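Anapc5 protein (Xenopus laevis, PDB 5BPZ) is a subunit of the anaphase-promoting complex (APC/C) that probably contributes to cell-cycle control, represented here by its all-helical N-terminal domain. Local coordinates at residues Y33-L38 and T154-Y159. Sequence-based numbering, arbitrary orientation.
Sequences YKISVL and TSLQQY. With EDO (1,2-ethanediol), chain B.
Y159 reaches from the last modelled helix, 146-164, across to the first, 32-46, and lays its ring against the backbone at Y33. CG anti to the backbone N (chi1 -174°) carries the ring out to where Y159 OH lies 3.5 Å from Y33 CA, while Y33 N sits over one ring face, displaced toward the rim. The two tyrosines run side by side in the same direction, and Y159 OH meets the edge of the Y33 ring, 3.6 Å from Y33 CD1. Y33 CB adds an apolar touch on Y159 CZ at 4.1 Å. S36 OG approaches the Y159 ring edge at CE2 (3.3 Å), although its hydrogen bond goes to P32 O. A 1,2-ethanediol, probably from crystallisation, places O1 over the opposite ring face, and this O1 donates a hydrogen bond to Y159 O at 2.7 Å. I35 CG2 and L156 CD1 meet at 4.1 Å, their side chains passing at an oblique angle. The segment axes pass 10.7 Å apart at a crossing angle of -78°. Both phenol hydroxyls bond outside the pair, Y33 OH with L65 O and Y159 OH with M71 O. No hydrogen bond links the segments themselves, which implies that they associate by van der Waals packing, with the tyrosines' polar ends satisfied by neighbouring backbone carbonyls.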
loop_
_atom_site.group_PDB
_atom_site.type_symbol
_atom_site.label_atom_id
_atom_site.label_comp_id
_atom_site.label_asym_id
_atom_site.label_seq_id
_atom_site.Cartn_x
_atom_site.Cartn_y
_atom_site.Cartn_z
ATOM N N TYR A 33 6.321 -3.587 1.421
ATOM C CA TYR A 33 6.095 -3.192 0.024
ATOM C C TYR A 33 4.627 -3.463 -0.367
ATOM O O TYR A 33 3.992 -2.615 -1.006
ATOM C CB TYR A 33 7.040 -3.940 -0.944
ATOM C CG TYR A 33 6.607 -3.822 -2.389
ATOM C CD1 TYR A 33 6.814 -2.645 -3.106
ATOM C CD2 TYR A 33 5.937 -4.864 -3.024
ATOM C CE1 TYR A 33 6.376 -2.515 -4.419
ATOM C CE2 TYR A 33 5.488 -4.740 -4.340
ATOM C CZ TYR A 33 5.725 -3.568 -5.038
ATOM O OH TYR A 33 5.290 -3.430 -6.330
ATOM N N LYS A 34 4.112 -4.660 -0.001
ATOM C CA LYS A 34 2.740 -5.093 -0.298
ATOM C C LYS A 34 1.729 -4.169 0.382
ATOM O O LYS A 34 0.715 -3.849 -0.227
ATOM C CB LYS A 34 2.506 -6.555 0.127
ATOM C CG LYS A 34 3.350 -7.581 -0.629
ATOM C CD LYS A 34 2.633 -8.185 -1.826
ATOM C CE LYS A 34 3.095 -9.594 -2.129
ATOM N NZ LYS A 34 4.496 -9.644 -2.622
ATOM N N ILE A 35 2.036 -3.705 1.619
ATOM C CA ILE A 35 1.226 -2.758 2.408
ATOM C C ILE A 35 1.158 -1.425 1.656
ATOM O O ILE A 35 0.080 -0.840 1.506
ATOM C CB ILE A 35 1.812 -2.598 3.842
ATOM C CG1 ILE A 35 1.590 -3.890 4.676
ATOM C CG2 ILE A 35 1.221 -1.378 4.558
ATOM C CD1 ILE A 35 2.451 -3.976 6.024
ATOM N N SER A 36 2.309 -0.985 1.142
ATOM C CA SER A 36 2.461 0.244 0.365
ATOM C C SER A 36 1.634 0.199 -0.930
ATOM O O SER A 36 1.053 1.206 -1.334
ATOM C CB SER A 36 3.939 0.487 0.092
ATOM O OG SER A 36 4.641 0.539 1.325
ATOM N N VAL A 37 1.524 -0.987 -1.536
ATOM C CA VAL A 37 0.705 -1.218 -2.732
ATOM C C VAL A 37 -0.791 -1.120 -2.358
ATOM O O VAL A 37 -1.565 -0.500 -3.087
ATOM C CB VAL A 37 1.079 -2.531 -3.458
ATOM C CG1 VAL A 37 0.107 -2.826 -4.598
ATOM C CG2 VAL A 37 2.510 -2.453 -3.993
ATOM N N LEU A 38 -1.169 -1.665 -1.188
ATOM C CA LEU A 38 -2.534 -1.572 -0.662
ATOM C C LEU A 38 -2.892 -0.108 -0.414
ATOM O O LEU A 38 -3.976 0.309 -0.795
ATOM C CB LEU A 38 -2.706 -2.402 0.628
ATOM C CG LEU A 38 -2.594 -3.924 0.495
ATOM C CD1 LEU A 38 -2.542 -4.575 1.863
ATOM C CD2 LEU A 38 -3.758 -4.522 -0.342
ATOM N N THR A 154 7.262 -3.589 12.645
ATOM C CA THR A 154 8.641 -3.109 12.821
ATOM C C THR A 154 9.334 -3.038 11.451
ATOM O O THR A 154 9.987 -2.036 11.152
ATOM C CB THR A 154 9.424 -3.892 13.900
ATOM O OG1 THR A 154 9.684 -5.225 13.459
ATOM C CG2 THR A 154 8.727 -3.891 15.269
ATOM N N SER A 155 9.111 -4.065 10.595
ATOM C CA SER A 155 9.622 -4.133 9.217
ATOM C C SER A 155 9.140 -2.929 8.414
ATOM O O SER A 155 9.895 -2.401 7.598
ATOM C CB SER A 155 9.154 -5.411 8.525
ATOM O OG SER A 155 9.759 -6.553 9.107
ATOM N N LEU A 156 7.880 -2.504 8.655
ATOM C CA LEU A 156 7.250 -1.366 7.998
ATOM C C LEU A 156 7.915 -0.062 8.415
ATOM O O LEU A 156 8.147 0.805 7.567
ATOM C CB LEU A 156 5.740 -1.340 8.280
ATOM C CG LEU A 156 4.953 -0.153 7.719
ATOM C CD1 LEU A 156 4.817 -0.230 6.202
ATOM C CD2 LEU A 156 3.614 -0.058 8.380
ATOM N N GLN A 157 8.198 0.081 9.717
ATOM C CA GLN A 157 8.889 1.251 10.260
ATOM C C GLN A 157 10.287 1.369 9.647
ATOM O O GLN A 157 10.642 2.454 9.212
ATOM C CB GLN A 157 8.972 1.178 11.778
ATOM C CG GLN A 157 7.631 1.397 12.466
ATOM C CD GLN A 157 7.791 1.301 13.956
ATOM O OE1 GLN A 157 8.258 0.292 14.488
ATOM N NE2 GLN A 157 7.412 2.355 14.661
ATOM N N GLN A 158 11.041 0.244 9.544
ATOM C CA GLN A 158 12.384 0.190 8.935
ATOM C C GLN A 158 12.319 0.500 7.437
ATOM O O GLN A 158 13.221 1.145 6.908
ATOM C CB GLN A 158 13.032 -1.191 9.135
ATOM C CG GLN A 158 13.456 -1.505 10.563
ATOM C CD GLN A 158 13.925 -2.937 10.718
ATOM O OE1 GLN A 158 13.185 -3.904 10.476
ATOM N NE2 GLN A 158 15.159 -3.107 11.172
ATOM N N TYR A 159 11.268 0.009 6.756
ATOM C CA TYR A 159 11.010 0.232 5.326
ATOM C C TYR A 159 10.850 1.722 5.077
ATOM O O TYR A 159 11.487 2.249 4.173
ATOM C CB TYR A 159 9.736 -0.521 4.896
ATOM C CG TYR A 159 9.423 -0.491 3.412
ATOM C CD1 TYR A 159 10.201 -1.202 2.502
ATOM C CD2 TYR A 159 8.266 0.129 2.936
ATOM C CE1 TYR A 159 9.882 -1.231 1.147
ATOM C CE2 TYR A 159 7.919 0.077 1.584
ATOM C CZ TYR A 159 8.741 -0.591 0.692
ATOM O OH TYR A 159 8.434 -0.633 -0.643
HETATM C C1 EDO B . 13.182 1.984 1.388
HETATM O O1 EDO B . 11.929 1.403 1.638
HETATM C C2 EDO B . 13.082 3.210 0.485
HETATM O O2 EDO B . 14.365 3.663 0.156
#